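Local coordinates for protein Niban 2 (Homo sapiens, PDB 7CTP), which may play a role in suppressing apoptosis and promote melanoma cell invasion, and has cadherin-binding and transcription coactivator activity, at residues Q29-Q34 / S291-V296; S89-N94 / D180-V185; L97-N102 / Y169-M174. All coordinates share one frame; numbering follows the deposited sequence.

Interaction 1. Residues Q29-Q34 / S291-V296; sequences QFYEDQ and SKVQQV
Helical segments 29-34 and 291-296 run almost parallel, their axes 11.1 Å apart and inclined by 18°. Glu32 and Val293 mark the closest backbone register, with CA atoms 7.3 Å apart. At that spacing the gap is bridged by a few side chains from each helix. The polar part of the bridge is a salt bridge: Lys292 NZ donates to Glu32 OE2 over 2.8 Å. The ammonium reaches OE2 on its syn side, but from 30° out of the carboxylate plane. Lys292 CE also lies 3.2 Å from Glu32 OE1, which places the end of the lysine beside both oxygens. The lysine leaves its helix with CG anti to the backbone N and stays extended until a bend at chi3 (81°), which turns its end to meet the glutamate chain at about a right angle. Long, flexible residues suit this place because they span the distance between the helices. A buried valine fills the space beside them. Val293 CG1 meets Glu32 CG at 4.2 Å, against the aliphatic part of the acid, whereas Val293 CG2 approaches Tyr31 CE2 obliquely at 4.4 Å. The contact thus joins two long helices, 10-48 and 260-337, by a salt bridge on the more exposed side and apolar contacts on the buried side. Earlier turns of helix 260-337 complete the surroundings of the Tyr31 ring: Phe286 edge-to-face, with Val289 and Leu290 against it. Phe30 packs on Met214, Tyr215 and Ser218 of helix 204-218, so helix 10-48 is bound to two neighbouring helices.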
loop_
_atom_site.group_PDB
_atom_site.type_symbol
_atom_site.label_atom_id
_atom_site.label_comp_id
_atom_site.label_asym_id
_atom_site.label_seq_id
_atom_site.Cartn_x
_atom_site.Cartn_y
_atom_site.Cartn_z
ATOM N N GLN A 29 -18.895 11.149 6.289
ATOM C CA GLN A 29 -20.207 10.500 6.319
ATOM C C GLN A 29 -20.121 9.075 5.786
ATOM O O GLN A 29 -20.684 8.148 6.380
ATOM C CB GLN A 29 -21.230 11.312 5.520
ATOM C CG GLN A 29 -21.504 12.697 6.084
ATOM C CD GLN A 29 -22.430 13.522 5.200
ATOM O OE1 GLN A 29 -22.222 13.639 3.987
ATOM N NE2 GLN A 29 -23.460 14.097 5.806
ATOM N N PHE A 30 -19.402 8.871 4.676
ATOM C CA PHE A 30 -19.147 7.507 4.209
ATOM C C PHE A 30 -18.399 6.692 5.258
ATOM O O PHE A 30 -18.685 5.503 5.459
ATOM C CB PHE A 30 -18.343 7.523 2.902
ATOM C CG PHE A 30 -19.154 7.872 1.684
ATOM C CD1 PHE A 30 -19.995 6.936 1.101
ATOM C CD2 PHE A 30 -19.048 9.127 1.103
ATOM C CE1 PHE A 30 -20.736 7.260 -0.035
ATOM C CE2 PHE A 30 -19.789 9.454 -0.035
ATOM C CZ PHE A 30 -20.631 8.517 -0.598
ATOM N N TYR A 31 -17.425 7.312 5.930
ATOM C CA TYR A 31 -16.610 6.592 6.903
ATOM C C TYR A 31 -17.441 6.150 8.111
ATOM O O TYR A 31 -17.378 4.984 8.526
ATOM C CB TYR A 31 -15.434 7.469 7.338
ATOM C CG TYR A 31 -14.566 6.834 8.380
ATOM C CD1 TYR A 31 -13.685 5.821 8.045
ATOM C CD2 TYR A 31 -14.647 7.225 9.711
ATOM C CE1 TYR A 31 -12.891 5.222 8.999
ATOM C CE2 TYR A 31 -13.865 6.630 10.668
ATOM C CZ TYR A 31 -12.992 5.633 10.312
ATOM O OH TYR A 31 -12.207 5.038 11.256
ATOM N N GLU A 32 -18.225 7.067 8.689
ATOM C CA GLU A 32 -19.056 6.697 9.831
ATOM C C GLU A 32 -20.069 5.625 9.448
ATOM O O GLU A 32 -20.338 4.713 10.240
ATOM C CB GLU A 32 -19.759 7.928 10.411
ATOM C CG GLU A 32 -18.805 8.883 11.135
ATOM C CD GLU A 32 -19.528 9.945 11.962
ATOM O OE1 GLU A 32 -20.379 9.577 12.806
ATOM O OE2 GLU A 32 -19.217 11.143 11.781
ATOM N N ASP A 33 -20.616 5.699 8.232
ATOM C CA ASP A 33 -21.519 4.646 7.768
ATOM C C ASP A 33 -20.790 3.313 7.651
ATOM O O ASP A 33 -21.313 2.271 8.071
ATOM C CB ASP A 33 -22.144 5.032 6.428
ATOM C CG ASP A 33 -23.300 6.005 6.567
ATOM O OD1 ASP A 33 -23.766 6.237 7.705
ATOM O OD2 ASP A 33 -23.740 6.547 5.530
ATOM N N GLN A 34 -19.570 3.327 7.099
ATOM C CA GLN A 34 -18.825 2.084 6.902
ATOM C C GLN A 34 -18.371 1.473 8.221
ATOM O O GLN A 34 -18.198 0.256 8.300
ATOM C CB GLN A 34 -17.591 2.315 6.020
ATOM C CG GLN A 34 -17.856 2.437 4.518
ATOM C CD GLN A 34 -18.680 1.284 3.944
ATOM O OE1 GLN A 34 -18.322 0.117 4.091
ATOM N NE2 GLN A 34 -19.794 1.620 3.296
ATOM N N SER A 291 -11.868 9.358 16.969
ATOM C CA SER A 291 -12.120 9.377 18.407
ATOM C C SER A 291 -13.603 9.200 18.711
ATOM O O SER A 291 -13.973 8.493 19.660
ATOM C CB SER A 291 -11.600 10.680 19.009
ATOM O OG SER A 291 -11.891 10.749 20.396
ATOM N N LYS A 292 -14.470 9.818 17.908
ATOM C CA LYS A 292 -15.903 9.710 18.151
ATOM C C LYS A 292 -16.399 8.290 17.919
ATOM O O LYS A 292 -17.216 7.781 18.701
ATOM C CB LYS A 292 -16.667 10.703 17.277
ATOM C CG LYS A 292 -18.186 10.542 17.331
ATOM C CD LYS A 292 -18.877 11.645 16.539
ATOM C CE LYS A 292 -18.878 11.334 15.052
ATOM N NZ LYS A 292 -19.512 12.408 14.229
ATOM N N VAL A 293 -15.933 7.628 16.854
ATOM C CA VAL A 293 -16.411 6.270 16.605
ATOM C C VAL A 293 -15.851 5.304 17.645
ATOM O O VAL A 293 -16.543 4.371 18.069
ATOM C CB VAL A 293 -16.101 5.812 15.165
ATOM C CG1 VAL A 293 -16.829 6.691 14.167
ATOM C CG2 VAL A 293 -14.606 5.779 14.874
ATOM N N GLN A 294 -14.610 5.519 18.093
ATOM C CA GLN A 294 -14.026 4.615 19.083
ATOM C C GLN A 294 -14.761 4.704 20.414
ATOM O O GLN A 294 -14.810 3.719 21.161
ATOM C CB GLN A 294 -12.537 4.910 19.280
ATOM C CG GLN A 294 -11.644 4.486 18.105
ATOM C CD GLN A 294 -10.240 5.060 18.186
ATOM O OE1 GLN A 294 -9.986 6.027 18.906
ATOM N NE2 GLN A 294 -9.320 4.469 17.435
ATOM N N GLN A 295 -15.362 5.861 20.709
ATOM C CA GLN A 295 -16.126 6.024 21.945
ATOM C C GLN A 295 -17.394 5.177 21.943
ATOM O O GLN A 295 -17.781 4.619 22.979
ATOM C CB GLN A 295 -16.475 7.497 22.155
ATOM C CG GLN A 295 -17.075 7.787 23.516
ATOM C CD GLN A 295 -16.119 8.500 24.438
ATOM O OE1 GLN A 295 -14.934 8.637 24.144
ATOM N NE2 GLN A 295 -16.632 8.966 25.563
ATOM N N VAL A 296 -18.084 5.098 20.801
ATOM C CA VAL A 296 -19.314 4.314 20.754
ATOM C C VAL A 296 -19.091 2.874 20.306
ATOM O O VAL A 296 -20.045 2.084 20.335
ATOM C CB VAL A 296 -20.379 4.955 19.848
ATOM C CG1 VAL A 296 -20.696 6.365 20.342
ATOM C CG2 VAL A 296 -19.917 4.965 18.397
#

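Interaction 2. Residues S89-N94 / D180-V185; sequences SLVPHN and DKWQAV
The six-membered end of the Trp182 indole points at strand 89-91, and Ser89 and Val91 receive it differently. Val91 CG2 lies at the indole edge, near the ring plane and 4.0 Å from Trp182 CZ3. The same methyl touches Val185 CG1 at 3.7 Å, about one turn along the helix from the tryptophan. With CG2 anti to the carbonyl carbon and CG1 anti to the backbone N (chi1 175°), the valine presents CG2 to both partners, and its side chain runs antiparallel to those of Trp182 and Val185. Ser89 meets the ring obliquely, its OG only 3.0 Å from Trp182 CH2, an approach that the small serine side chain allows. The carbonyl oxygen Ser89 O lies in the indole plane at the edge, 3.6 Å from CH2. Phe70 of strand 70-77 adds an edge-to-face partner to the indole. Helix 176-194 lies against the strands as the C-terminal helix of a PH domain does, closing one end of the barrel. No hydrogen bond crosses the contact; the valines and the indole make its apolar part, while the serine oxygens lie against ring carbons. Ser89 OG is buried without a polar partner in the model, so cohesion rests on shape and on the exclusion of water, probably at some cost for that hydroxyl.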
loop_
_atom_site.group_PDB
_atom_site.type_symbol
_atom_site.label_atom_id
_atom_site.label_comp_id
_atom_site.label_asym_id
_atom_site.label_seq_id
_atom_site.Cartn_x
_atom_site.Cartn_y
_atom_site.Cartn_z
ATOM N N SER A 89 22.869 11.801 4.478
ATOM C CA SER A 89 21.520 11.282 4.318
ATOM C C SER A 89 21.419 9.957 5.058
ATOM O O SER A 89 22.261 9.074 4.872
ATOM C CB SER A 89 21.184 11.114 2.836
ATOM O OG SER A 89 20.110 10.212 2.657
ATOM N N LEU A 90 20.398 9.824 5.901
ATOM C CA LEU A 90 20.270 8.688 6.801
ATOM C C LEU A 90 18.865 8.121 6.704
ATOM O O LEU A 90 17.888 8.877 6.676
ATOM C CB LEU A 90 20.578 9.105 8.248
ATOM C CG LEU A 90 20.759 8.048 9.344
ATOM C CD1 LEU A 90 21.603 8.625 10.455
ATOM C CD2 LEU A 90 19.429 7.572 9.907
ATOM N N VAL A 91 18.768 6.798 6.661
ATOM C CA VAL A 91 17.476 6.119 6.690
ATOM C C VAL A 91 17.325 5.404 8.029
ATOM O O VAL A 91 17.945 4.354 8.238
ATOM C CB VAL A 91 17.329 5.126 5.531
ATOM C CG1 VAL A 91 16.016 4.358 5.672
ATOM C CG2 VAL A 91 17.377 5.864 4.196
ATOM N N PRO A 92 16.513 5.922 8.948
ATOM C CA PRO A 92 16.341 5.255 10.247
ATOM C C PRO A 92 15.548 3.962 10.162
ATOM O O PRO A 92 15.085 3.560 9.092
ATOM C CB PRO A 92 15.584 6.296 11.085
ATOM C CG PRO A 92 15.662 7.580 10.326
ATOM C CD PRO A 92 15.778 7.195 8.884
ATOM N N HIS A 93 15.365 3.322 11.322
ATOM C CA HIS A 93 14.638 2.058 11.413
ATOM C C HIS A 93 13.250 2.126 10.783
ATOM O O HIS A 93 12.714 1.099 10.353
ATOM C CB HIS A 93 14.489 1.654 12.883
ATOM C CG HIS A 93 13.652 2.613 13.678
ATOM N ND1 HIS A 93 12.321 2.385 13.969
ATOM C CD2 HIS A 93 13.949 3.826 14.205
ATOM C CE1 HIS A 93 11.840 3.408 14.656
ATOM N NE2 HIS A 93 12.809 4.294 14.815
ATOM N N ASN A 94 12.633 3.308 10.756
ATOM C CA ASN A 94 11.267 3.440 10.268
ATOM C C ASN A 94 11.191 3.943 8.831
ATOM O O ASN A 94 10.109 4.333 8.383
ATOM C CB ASN A 94 10.454 4.357 11.187
ATOM C CG ASN A 94 11.018 5.763 11.274
ATOM O OD1 ASN A 94 11.932 6.138 10.534
ATOM N ND2 ASN A 94 10.465 6.557 12.186
ATOM N N ASP A 180 22.901 3.109 -7.648
ATOM C CA ASP A 180 22.180 1.840 -7.584
ATOM C C ASP A 180 21.807 1.488 -6.155
ATOM O O ASP A 180 20.721 0.953 -5.903
ATOM C CB ASP A 180 23.026 0.715 -8.187
ATOM C CG ASP A 180 23.150 0.810 -9.694
ATOM O OD1 ASP A 180 22.393 1.582 -10.318
ATOM O OD2 ASP A 180 24.019 0.109 -10.255
ATOM N N LYS A 181 22.706 1.758 -5.209
ATOM C CA LYS A 181 22.433 1.444 -3.811
ATOM C C LYS A 181 21.316 2.325 -3.273
ATOM O O LYS A 181 20.373 1.840 -2.638
ATOM C CB LYS A 181 23.702 1.624 -2.976
ATOM C CG LYS A 181 23.542 1.270 -1.502
ATOM C CD LYS A 181 22.931 -0.107 -1.318
ATOM C CE LYS A 181 23.345 -0.715 0.019
ATOM N NZ LYS A 181 23.479 -2.198 -0.085
ATOM N N TRP A 182 21.415 3.628 -3.521
ATOM C CA TRP A 182 20.403 4.545 -3.015
ATOM C C TRP A 182 19.063 4.326 -3.703
ATOM O O TRP A 182 18.018 4.570 -3.095
ATOM C CB TRP A 182 20.873 5.987 -3.184
ATOM C CG TRP A 182 21.684 6.472 -2.024
ATOM C CD1 TRP A 182 23.022 6.756 -2.018
ATOM C CD2 TRP A 182 21.213 6.731 -0.695
ATOM N NE1 TRP A 182 23.413 7.175 -0.764
ATOM C CE2 TRP A 182 22.321 7.165 0.066
ATOM C CE3 TRP A 182 19.965 6.630 -0.073
ATOM C CZ2 TRP A 182 22.215 7.503 1.412
ATOM C CZ3 TRP A 182 19.862 6.964 1.264
ATOM C CH2 TRP A 182 20.979 7.396 1.994
ATOM N N GLN A 183 19.065 3.872 -4.961
ATOM C CA GLN A 183 17.797 3.565 -5.616
ATOM C C GLN A 183 17.098 2.402 -4.932
ATOM O O GLN A 183 15.881 2.438 -4.727
ATOM C CB GLN A 183 17.996 3.253 -7.095
ATOM C CG GLN A 183 16.697 2.907 -7.781
ATOM C CD GLN A 183 16.838 2.765 -9.270
ATOM O OE1 GLN A 183 17.947 2.680 -9.796
ATOM N NE2 GLN A 183 15.715 2.734 -9.964
ATOM N N ALA A 184 17.853 1.368 -4.556
ATOM C CA ALA A 184 17.250 0.234 -3.857
ATOM C C ALA A 184 16.736 0.645 -2.485
ATOM O O ALA A 184 15.631 0.256 -2.080
ATOM C CB ALA A 184 18.258 -0.906 -3.726
ATOM N N VAL A 185 17.538 1.415 -1.748
ATOM C CA VAL A 185 17.158 1.843 -0.403
ATOM C C VAL A 185 15.929 2.743 -0.457
ATOM O O VAL A 185 15.005 2.609 0.354
ATOM C CB VAL A 185 18.339 2.557 0.284
ATOM C CG1 VAL A 185 17.873 3.289 1.552
ATOM C CG2 VAL A 185 19.453 1.556 0.603
#

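Interaction 3. Residues L97-N102 / Y169-M174; sequences LVLYEN and YYFCMM
In the interior of the PH-domain barrel, Leu97 and Leu99 of strand 97-100 meet Phe171 of strand 169-173. These strands are not neighbours: strands 84-91 and 70-77 stand between them in the sheet order, and the CA atoms of Leu99 and Phe171 are 11.2 Å apart, so the meeting is between side chains across the interior. Leu99 CD1 comes to the ring edge, in its plane, 3.9 Å from Phe171 CE1. Leu97 CD2 approaches obliquely, 3.9 Å from Phe171 CZ, and both leucines face the phenylalanine from the opposite direction. Two residues apart on one strand, they point inward together, but Leu97 has CG anti to the backbone N (175°) and Leu99 has it beside the N (-50°), which lets their methyls reach different parts of one ring. Branched leucines and a flat ring suit a gap too wide for two small residues. Putting an alanine in place of Phe171 would probably open a gap before both leucine methyls and leave them without their aromatic partner. Leu161 of strand 157-162 touches Leu97 and Phe171 as well. Such apolar filling between distant strands of a strongly bent antiparallel sheet is characteristic of the PH-fold barrel.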
loop_
_atom_site.group_PDB
_atom_site.type_symbol
_atom_site.label_atom_id
_atom_site.label_comp_id
_atom_site.label_asym_id
_atom_site.label_seq_id
_atom_site.Cartn_x
_atom_site.Cartn_y
_atom_site.Cartn_z
ATOM N N LEU A 97 13.489 9.349 5.359
ATOM C CA LEU A 97 14.719 9.813 4.728
ATOM C C LEU A 97 15.113 11.107 5.429
ATOM O O LEU A 97 14.400 12.111 5.332
ATOM C CB LEU A 97 14.529 10.006 3.224
ATOM C CG LEU A 97 15.704 10.610 2.461
ATOM C CD1 LEU A 97 16.958 9.747 2.623
ATOM C CD2 LEU A 97 15.350 10.787 0.999
ATOM N N VAL A 98 16.238 11.081 6.144
ATOM C CA VAL A 98 16.649 12.173 7.022
ATOM C C VAL A 98 17.929 12.790 6.480
ATOM O O VAL A 98 18.932 12.092 6.294
ATOM C CB VAL A 98 16.843 11.680 8.463
ATOM C CG1 VAL A 98 17.091 12.845 9.370
ATOM C CG2 VAL A 98 15.620 10.903 8.912
ATOM N N LEU A 99 17.902 14.101 6.244
ATOM C CA LEU A 99 19.018 14.822 5.640
ATOM C C LEU A 99 19.616 15.798 6.652
ATOM O O LEU A 99 18.906 16.661 7.183
ATOM C CB LEU A 99 18.558 15.565 4.388
ATOM C CG LEU A 99 17.767 14.740 3.364
ATOM C CD1 LEU A 99 17.286 15.614 2.213
ATOM C CD2 LEU A 99 18.614 13.598 2.843
ATOM N N TYR A 100 20.918 15.662 6.908
ATOM C CA TYR A 100 21.688 16.578 7.740
ATOM C C TYR A 100 22.652 17.372 6.869
ATOM O O TYR A 100 22.984 16.959 5.758
ATOM C CB TYR A 100 22.480 15.824 8.811
ATOM C CG TYR A 100 21.632 15.056 9.795
ATOM C CD1 TYR A 100 21.190 13.773 9.505
ATOM C CD2 TYR A 100 21.284 15.612 11.020
ATOM C CE1 TYR A 100 20.418 13.062 10.405
ATOM C CE2 TYR A 100 20.511 14.910 11.929
ATOM C CZ TYR A 100 20.084 13.635 11.614
ATOM O OH TYR A 100 19.312 12.924 12.505
ATOM N N GLU A 101 23.119 18.512 7.395
ATOM C CA GLU A 101 24.055 19.345 6.641
ATOM C C GLU A 101 25.303 18.554 6.263
ATOM O O GLU A 101 25.739 18.563 5.105
ATOM C CB GLU A 101 24.419 20.595 7.447
ATOM C CG GLU A 101 25.330 21.574 6.701
ATOM C CD GLU A 101 25.285 22.979 7.279
ATOM O OE1 GLU A 101 25.504 23.948 6.520
ATOM O OE2 GLU A 101 25.037 23.115 8.495
ATOM N N ASN A 102 25.883 17.852 7.229
ATOM C CA ASN A 102 26.974 16.922 6.980
ATOM C C ASN A 102 26.987 15.932 8.133
ATOM O O ASN A 102 26.206 16.048 9.080
ATOM C CB ASN A 102 28.320 17.646 6.821
ATOM C CG ASN A 102 28.528 18.739 7.853
ATOM O OD1 ASN A 102 28.315 18.538 9.049
ATOM N ND2 ASN A 102 28.946 19.911 7.389
ATOM N N TYR A 169 12.175 16.138 -4.841
ATOM C CA TYR A 169 13.531 16.186 -4.312
ATOM C C TYR A 169 14.510 15.759 -5.390
ATOM O O TYR A 169 14.234 14.830 -6.153
ATOM C CB TYR A 169 13.677 15.280 -3.096
ATOM C CG TYR A 169 12.782 15.663 -1.953
ATOM C CD1 TYR A 169 13.167 16.644 -1.052
ATOM C CD2 TYR A 169 11.547 15.056 -1.778
ATOM C CE1 TYR A 169 12.346 17.005 0.005
ATOM C CE2 TYR A 169 10.724 15.406 -0.726
ATOM C CZ TYR A 169 11.131 16.379 0.163
ATOM O OH TYR A 169 10.316 16.738 1.211
ATOM N N TYR A 170 15.655 16.437 -5.448
ATOM C CA TYR A 170 16.651 16.195 -6.483
ATOM C C TYR A 170 17.982 15.882 -5.819
ATOM O O TYR A 170 18.529 16.721 -5.093
ATOM C CB TYR A 170 16.781 17.408 -7.403
ATOM C CG TYR A 170 15.447 18.000 -7.796
ATOM C CD1 TYR A 170 14.607 17.336 -8.679
ATOM C CD2 TYR A 170 15.021 19.214 -7.272
ATOM C CE1 TYR A 170 13.379 17.876 -9.045
ATOM C CE2 TYR A 170 13.796 19.759 -7.631
ATOM C CZ TYR A 170 12.983 19.083 -8.517
ATOM O OH TYR A 170 11.762 19.623 -8.878
ATOM N N PHE A 171 18.481 14.674 -6.051
ATOM C CA PHE A 171 19.753 14.204 -5.524
ATOM C C PHE A 171 20.663 13.808 -6.678
ATOM O O PHE A 171 20.202 13.519 -7.783
ATOM C CB PHE A 171 19.573 12.986 -4.611
ATOM C CG PHE A 171 18.602 13.195 -3.484
ATOM C CD1 PHE A 171 18.936 13.997 -2.409
ATOM C CD2 PHE A 171 17.367 12.567 -3.492
ATOM C CE1 PHE A 171 18.040 14.177 -1.356
ATOM C CE2 PHE A 171 16.473 12.745 -2.456
ATOM C CZ PHE A 171 16.809 13.550 -1.385
ATOM N N CYS A 172 21.968 13.774 -6.423
ATOM C CA CYS A 172 22.836 13.037 -7.333
ATOM C C CYS A 172 23.969 12.408 -6.530
ATOM O O CYS A 172 24.256 12.794 -5.390
ATOM C CB CYS A 172 23.343 13.909 -8.506
ATOM S SG CYS A 172 24.453 15.217 -8.105
ATOM N N MET A 173 24.554 11.377 -7.125
ATOM C CA MET A 173 25.615 10.593 -6.518
ATOM C C MET A 173 26.841 10.625 -7.418
ATOM O O MET A 173 26.769 10.952 -8.606
ATOM C CB MET A 173 25.183 9.140 -6.288
ATOM C CG MET A 173 24.066 8.972 -5.272
ATOM S SD MET A 173 22.456 9.280 -6.032
ATOM C CE MET A 173 21.406 9.392 -4.594
ATOM N N MET A 174 27.970 10.254 -6.830
ATOM C CA MET A 174 29.238 10.377 -7.527
ATOM C C MET A 174 29.489 9.210 -8.472
ATOM O O MET A 174 30.162 9.375 -9.496
ATOM C CB MET A 174 30.357 10.486 -6.501
ATOM C CG MET A 174 31.613 11.009 -7.066
ATOM S SD MET A 174 32.419 12.103 -5.906
ATOM C CE MET A 174 31.959 11.433 -4.345
#

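How the interactions relate
Interactions 2 and 3 belong to the same PH domain, with centres 11 Å apart, and they share the hairpin of strands 84-91 and 97-100. There Leu90 N probably donates to Val98 O at 2.7 Å, while Ser89 OG lies 3.2 Å from Leu97 CD1, so the serine beside the helix also borders the barrel core. Their other halves are consecutive too: strand 169-173 leads into helix 176-194. Interaction 1 lies in the helical part, its centre 37 Å from that of interaction 2 and 41 Å from that of interaction 3, without touching either. Along the chain, however, 29-34 and 291-296 close a loop inside which both other interactions are nested.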